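Long-range contact in racemase, putative (Roseobacter denitrificans, PDB 3TCS), which binds magnesium and D-alanine in a TIM-barrel domain of the mandelate racemase/muconate lactonizing family and may act as a hydro-lyase or racemase: residues 242-256 / 268-280. Numbering follows the deposited sequence.
Sequences TKQVTDALDIDVTGG and MIDMRAVDIVQPD. With MG (magnesium ion), chain K.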
loop_
_atom_site.group_PDB
_atom_site.type_symbol
_atom_site.label_atom_id
_atom_site.label_comp_id
_atom_site.label_asym_id
_atom_site.label_seq_id
_atom_site.Cartn_x
_atom_site.Cartn_y
_atom_site.Cartn_z
ATOM N N THR B 242 6.129 -17.168 -9.286
ATOM C CA THR B 242 5.196 -17.165 -10.403
ATOM C C THR B 242 5.942 -17.405 -11.718
ATOM O O THR B 242 5.496 -18.179 -12.571
ATOM C CB THR B 242 4.451 -15.816 -10.484
ATOM O OG1 THR B 242 3.762 -15.578 -9.248
ATOM C CG2 THR B 242 3.452 -15.822 -11.636
ATOM N N LYS B 243 7.080 -16.737 -11.877
ATOM C CA LYS B 243 7.878 -16.871 -13.086
ATOM C C LYS B 243 8.344 -18.309 -13.308
ATOM O O LYS B 243 8.402 -18.779 -14.440
ATOM C CB LYS B 243 9.087 -15.931 -13.022
ATOM C CG LYS B 243 10.041 -16.052 -14.203
ATOM C CD LYS B 243 11.151 -15.015 -14.107
ATOM C CE LYS B 243 12.273 -15.288 -15.096
ATOM N NZ LYS B 243 11.844 -15.159 -16.512
ATOM N N GLN B 244 8.674 -19.003 -12.224
ATOM C CA GLN B 244 9.129 -20.389 -12.318
ATOM C C GLN B 244 8.026 -21.242 -12.938
ATOM O O GLN B 244 8.281 -22.099 -13.783
ATOM C CB GLN B 244 9.467 -20.929 -10.929
ATOM C CG GLN B 244 10.259 -22.224 -10.952
ATOM C CD GLN B 244 10.420 -22.827 -9.575
ATOM O OE1 GLN B 244 10.621 -22.112 -8.590
ATOM N NE2 GLN B 244 10.343 -24.151 -9.496
ATOM N N VAL B 245 6.794 -20.990 -12.507
ATOM C CA VAL B 245 5.637 -21.717 -13.013
ATOM C C VAL B 245 5.426 -21.386 -14.488
ATOM O O VAL B 245 5.274 -22.278 -15.323
ATOM C CB VAL B 245 4.370 -21.349 -12.209
ATOM C CG1 VAL B 245 3.169 -22.142 -12.725
ATOM C CG2 VAL B 245 4.600 -21.637 -10.731
ATOM N N THR B 246 5.412 -20.096 -14.804
ATOM C CA THR B 246 5.241 -19.652 -16.179
ATOM C C THR B 246 6.280 -20.332 -17.080
ATOM O O THR B 246 5.951 -20.851 -18.147
ATOM C CB THR B 246 5.411 -18.118 -16.278
ATOM O OG1 THR B 246 4.414 -17.480 -15.474
ATOM C CG2 THR B 246 5.276 -17.645 -17.717
ATOM N N ASP B 247 7.532 -20.340 -16.635
ATOM C CA ASP B 247 8.604 -20.942 -17.422
ATOM C C ASP B 247 8.469 -22.454 -17.593
ATOM O O ASP B 247 8.815 -22.994 -18.645
ATOM C CB ASP B 247 9.970 -20.615 -16.803
ATOM C CG ASP B 247 10.332 -19.136 -16.927
ATOM O OD1 ASP B 247 9.753 -18.445 -17.790
ATOM O OD2 ASP B 247 11.206 -18.665 -16.171
ATOM N N ALA B 248 7.951 -23.132 -16.573
ATOM C CA ALA B 248 7.802 -24.587 -16.619
ATOM C C ALA B 248 6.577 -25.092 -17.375
ATOM O O ALA B 248 6.611 -26.175 -17.963
ATOM C CB ALA B 248 7.784 -25.148 -15.201
ATOM N N LEU B 249 5.504 -24.308 -17.363
ATOM C CA LEU B 249 4.257 -24.698 -18.010
ATOM C C LEU B 249 4.021 -24.114 -19.395
ATOM O O LEU B 249 4.483 -23.015 -19.708
ATOM C CB LEU B 249 3.077 -24.303 -17.124
ATOM C CG LEU B 249 2.970 -24.965 -15.752
ATOM C CD1 LEU B 249 1.748 -24.407 -15.031
ATOM C CD2 LEU B 249 2.847 -26.476 -15.918
ATOM N N ASP B 250 3.289 -24.863 -20.217
ATOM C CA ASP B 250 2.940 -24.419 -21.562
ATOM C C ASP B 250 1.695 -23.543 -21.462
ATOM O O ASP B 250 1.585 -22.524 -22.138
ATOM C CB ASP B 250 2.638 -25.611 -22.474
ATOM C CG ASP B 250 3.875 -26.431 -22.798
ATOM O OD1 ASP B 250 4.908 -25.829 -23.164
ATOM O OD2 ASP B 250 3.811 -27.677 -22.699
ATOM N N ILE B 251 0.755 -23.956 -20.617
ATOM C CA ILE B 251 -0.491 -23.214 -20.426
ATOM C C ILE B 251 -0.176 -21.779 -19.997
ATOM O O ILE B 251 0.785 -21.551 -19.272
ATOM C CB ILE B 251 -1.373 -23.907 -19.354
ATOM C CG1 ILE B 251 -2.723 -23.198 -19.232
ATOM C CG2 ILE B 251 -0.654 -23.921 -18.014
ATOM C CD1 ILE B 251 -3.713 -23.949 -18.354
ATOM N N ASP B 252 -0.968 -20.813 -20.461
ATOM C CA ASP B 252 -0.733 -19.417 -20.091
ATOM C C ASP B 252 -0.896 -19.221 -18.580
ATOM O O ASP B 252 -1.865 -19.697 -17.989
ATOM C CB ASP B 252 -1.719 -18.472 -20.799
ATOM C CG ASP B 252 -1.398 -18.255 -22.274
ATOM O OD1 ASP B 252 -0.229 -18.421 -22.689
ATOM O OD2 ASP B 252 -2.328 -17.887 -23.018
ATOM N N VAL B 253 0.057 -18.523 -17.966
ATOM C CA VAL B 253 -0.004 -18.218 -16.540
ATOM C C VAL B 253 -0.267 -16.716 -16.475
ATOM O O VAL B 253 0.412 -15.926 -17.136
ATOM C CB VAL B 253 1.317 -18.555 -15.822
ATOM C CG1 VAL B 253 1.280 -18.046 -14.378
ATOM C CG2 VAL B 253 1.524 -20.065 -15.833
ATOM N N THR B 254 -1.252 -16.327 -15.676
ATOM C CA THR B 254 -1.651 -14.928 -15.592
ATOM C C THR B 254 -1.651 -14.365 -14.175
ATOM O O THR B 254 -1.620 -15.111 -13.199
ATOM C CB THR B 254 -3.069 -14.775 -16.162
ATOM O OG1 THR B 254 -4.020 -15.217 -15.184
ATOM C CG2 THR B 254 -3.238 -15.642 -17.407
ATOM N N GLY B 255 -1.695 -13.041 -14.064
ATOM C CA GLY B 255 -1.719 -12.430 -12.746
ATOM C C GLY B 255 -1.572 -10.921 -12.779
ATOM O O GLY B 255 -1.404 -10.331 -13.850
ATOM N N GLY B 256 -1.656 -10.306 -11.600
ATOM C CA GLY B 256 -1.495 -8.867 -11.483
ATOM C C GLY B 256 -2.652 -8.102 -10.869
ATOM O O GLY B 256 -2.519 -6.909 -10.606
ATOM N N MET B 268 7.543 -6.865 -13.089
ATOM C CA MET B 268 6.820 -8.085 -13.464
ATOM C C MET B 268 6.853 -8.319 -14.974
ATOM O O MET B 268 7.099 -9.435 -15.444
ATOM C CB MET B 268 5.356 -7.990 -13.014
ATOM C CG MET B 268 4.549 -9.267 -13.235
ATOM S SD MET B 268 2.759 -8.972 -13.262
ATOM C CE MET B 268 2.527 -8.119 -11.688
ATOM N N ILE B 269 6.598 -7.261 -15.730
ATOM C CA ILE B 269 6.581 -7.350 -17.183
ATOM C C ILE B 269 7.983 -7.513 -17.768
ATOM O O ILE B 269 8.194 -8.344 -18.654
ATOM C CB ILE B 269 5.858 -6.117 -17.779
ATOM C CG1 ILE B 269 4.372 -6.189 -17.389
ATOM C CG2 ILE B 269 6.020 -6.081 -19.298
ATOM C CD1 ILE B 269 3.538 -4.986 -17.802
ATOM N N ASP B 270 8.941 -6.747 -17.258
ATOM C CA ASP B 270 10.317 -6.840 -17.737
ATOM C C ASP B 270 10.873 -8.257 -17.574
ATOM O O ASP B 270 11.580 -8.758 -18.453
ATOM C CB ASP B 270 11.234 -5.873 -16.970
ATOM C CG ASP B 270 10.981 -4.411 -17.314
ATOM O OD1 ASP B 270 10.169 -4.123 -18.216
ATOM O OD2 ASP B 270 11.611 -3.541 -16.673
ATOM N N MET B 271 10.558 -8.898 -16.449
ATOM C CA MET B 271 11.057 -10.244 -16.182
ATOM C C MET B 271 10.181 -11.337 -16.789
ATOM O O MET B 271 10.498 -12.526 -16.684
ATOM C CB MET B 271 11.194 -10.466 -14.669
ATOM C CG MET B 271 9.872 -10.616 -13.923
ATOM S SD MET B 271 10.063 -10.579 -12.118
ATOM C CE MET B 271 10.571 -12.277 -11.780
ATOM N N ARG B 272 9.088 -10.928 -17.426
ATOM C CA ARG B 272 8.148 -11.855 -18.048
ATOM C C ARG B 272 7.677 -12.907 -17.042
ATOM O O ARG B 272 7.698 -14.106 -17.325
ATOM C CB ARG B 272 8.803 -12.535 -19.250
ATOM C CG ARG B 272 9.333 -11.565 -20.310
ATOM C CD ARG B 272 8.202 -10.871 -21.071
ATOM N NE ARG B 272 8.696 -10.218 -22.287
ATOM C CZ ARG B 272 9.227 -9.001 -22.341
ATOM N NH1 ARG B 272 9.337 -8.259 -21.244
ATOM N NH2 ARG B 272 9.677 -8.534 -23.500
ATOM N N ALA B 273 7.240 -12.452 -15.872
ATOM C CA ALA B 273 6.790 -13.362 -14.825
ATOM C C ALA B 273 5.489 -14.082 -15.175
ATOM O O ALA B 273 5.213 -15.151 -14.640
ATOM C CB ALA B 273 6.641 -12.607 -13.499
ATOM N N VAL B 274 4.690 -13.484 -16.056
ATOM C CA VAL B 274 3.426 -14.077 -16.487
ATOM C C VAL B 274 3.295 -13.933 -18.003
ATOM O O VAL B 274 4.082 -13.225 -18.635
ATOM C CB VAL B 274 2.203 -13.381 -15.827
ATOM C CG1 VAL B 274 2.264 -13.529 -14.310
ATOM C CG2 VAL B 274 2.163 -11.910 -16.224
ATOM N N ASP B 275 2.300 -14.601 -18.579
ATOM C CA ASP B 275 2.064 -14.538 -20.019
ATOM C C ASP B 275 0.977 -13.524 -20.368
ATOM O O ASP B 275 0.908 -13.038 -21.497
ATOM C CB ASP B 275 1.638 -15.910 -20.534
ATOM C CG ASP B 275 2.656 -16.977 -20.222
ATOM O OD1 ASP B 275 3.775 -16.894 -20.773
ATOM O OD2 ASP B 275 2.344 -17.883 -19.420
ATOM N N ILE B 276 0.122 -13.229 -19.393
ATOM C CA ILE B 276 -0.982 -12.288 -19.572
ATOM C C ILE B 276 -1.060 -11.426 -18.316
ATOM O O ILE B 276 -1.009 -11.951 -17.205
ATOM C CB ILE B 276 -2.334 -13.035 -19.735
ATOM C CG1 ILE B 276 -2.258 -14.002 -20.922
ATOM C CG2 ILE B 276 -3.471 -12.030 -19.910
ATOM C CD1 ILE B 276 -3.507 -14.834 -21.132
ATOM N N VAL B 277 -1.161 -10.109 -18.488
ATOM C CA VAL B 277 -1.250 -9.203 -17.344
ATOM C C VAL B 277 -2.716 -8.937 -17.042
ATOM O O VAL B 277 -3.532 -8.838 -17.961
ATOM C CB VAL B 277 -0.514 -7.876 -17.621
ATOM C CG1 VAL B 277 0.978 -8.149 -17.787
ATOM C CG2 VAL B 277 -1.071 -7.219 -18.865
ATOM N N GLN B 278 -3.042 -8.817 -15.759
ATOM C CA GLN B 278 -4.423 -8.625 -15.335
ATOM C C GLN B 278 -4.668 -7.510 -14.338
ATOM O O GLN B 278 -5.088 -7.754 -13.207
ATOM C CB GLN B 278 -4.951 -9.930 -14.746
ATOM C CG GLN B 278 -4.858 -11.099 -15.698
ATOM C CD GLN B 278 -5.515 -12.331 -15.128
ATOM O OE1 GLN B 278 -4.973 -12.977 -14.228
ATOM N NE2 GLN B 278 -6.701 -12.656 -15.631
ATOM N N PRO B 279 -4.420 -6.263 -14.745
ATOM C CA PRO B 279 -4.647 -5.151 -13.824
ATOM C C PRO B 279 -6.137 -4.978 -13.529
ATOM O O PRO B 279 -6.983 -5.354 -14.346
ATOM C CB PRO B 279 -4.086 -3.958 -14.592
ATOM C CG PRO B 279 -4.408 -4.313 -16.021
ATOM C CD PRO B 279 -4.029 -5.783 -16.080
ATOM N N ASP B 280 -6.450 -4.446 -12.350
ATOM C CA ASP B 280 -7.832 -4.140 -11.993
ATOM C C ASP B 280 -7.822 -2.612 -12.067
ATOM O O ASP B 280 -7.072 -1.956 -11.351
ATOM C CB ASP B 280 -8.169 -4.612 -10.571
ATOM C CG ASP B 280 -9.584 -4.214 -10.143
ATOM O OD1 ASP B 280 -9.819 -3.011 -9.917
ATOM O OD2 ASP B 280 -10.462 -5.099 -10.042
HETATM MG MG MG K . 5.107 -21.084 -19.993
HETATM O O HOH W 1 9.922 -15.759 -17.831
HETATM O O HOH W 2 6.845 -21.734 -20.808
HETATM O O HOH W 3 4.166 -21.153 -22.043
HETATM O O HOH W 4 3.145 -20.329 -19.359
HETATM O O HOH W 5 5.541 -19.063 -20.564
#
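The carboxylate of Asp275 sits between Val253 N, the Thr246 methyl and two waters of a magnesium ion separate from the one in the D-alanine pocket. Asp275 OD2 takes a nearly straight bond from Val253 N (2.8 Å, 171°) on the anti lone pair. OD2 and OD1 also accept from separate waters that coordinate the magnesium. Thr246 O and Leu249 O bind the metal directly; Asp275 reaches it through the waters, as a second-shell residue. The contact lies in a beta-alpha-beta unit of the TIM barrel, where strands 252-255 and 276-277 run parallel. Asp275 N returns a bond to Val253 O (2.7 Å), and the aspartate thus grips Val253 on both its N-H and its carbonyl. The methyl CG2 of Thr246 faces the carboxylate from the opposite direction. With chi1 at -61°, Thr246 OG1 is turned beside its own backbone N and donates to Ala273 O (2.6 Å), tilted from the carbonyl plane. One turn earlier in the helix, Lys243 reaches the loop after helix 262-270. Lys243 NZ donates to Met271 O (3.0 Å) almost in line with the carbonyl, while Lys243 CD packs on Met271 CE (3.6 Å). Asp247 also forms a long salt bridge with this NZ. With an alanine here, Met271 O would probably lose this donor, Asp247 its charged mate, and the Met271 methyl the chain it packs on. Along the paired strands, Thr254 CG2 lies beside Ile276 CB, both side chains pointing the same way. Beyond them, towards Glu231 and Glu257, which with Asp205 bind the other magnesium ion, Gln278 N donates to Gly255 O (2.9 Å) from above the carbonyl plane.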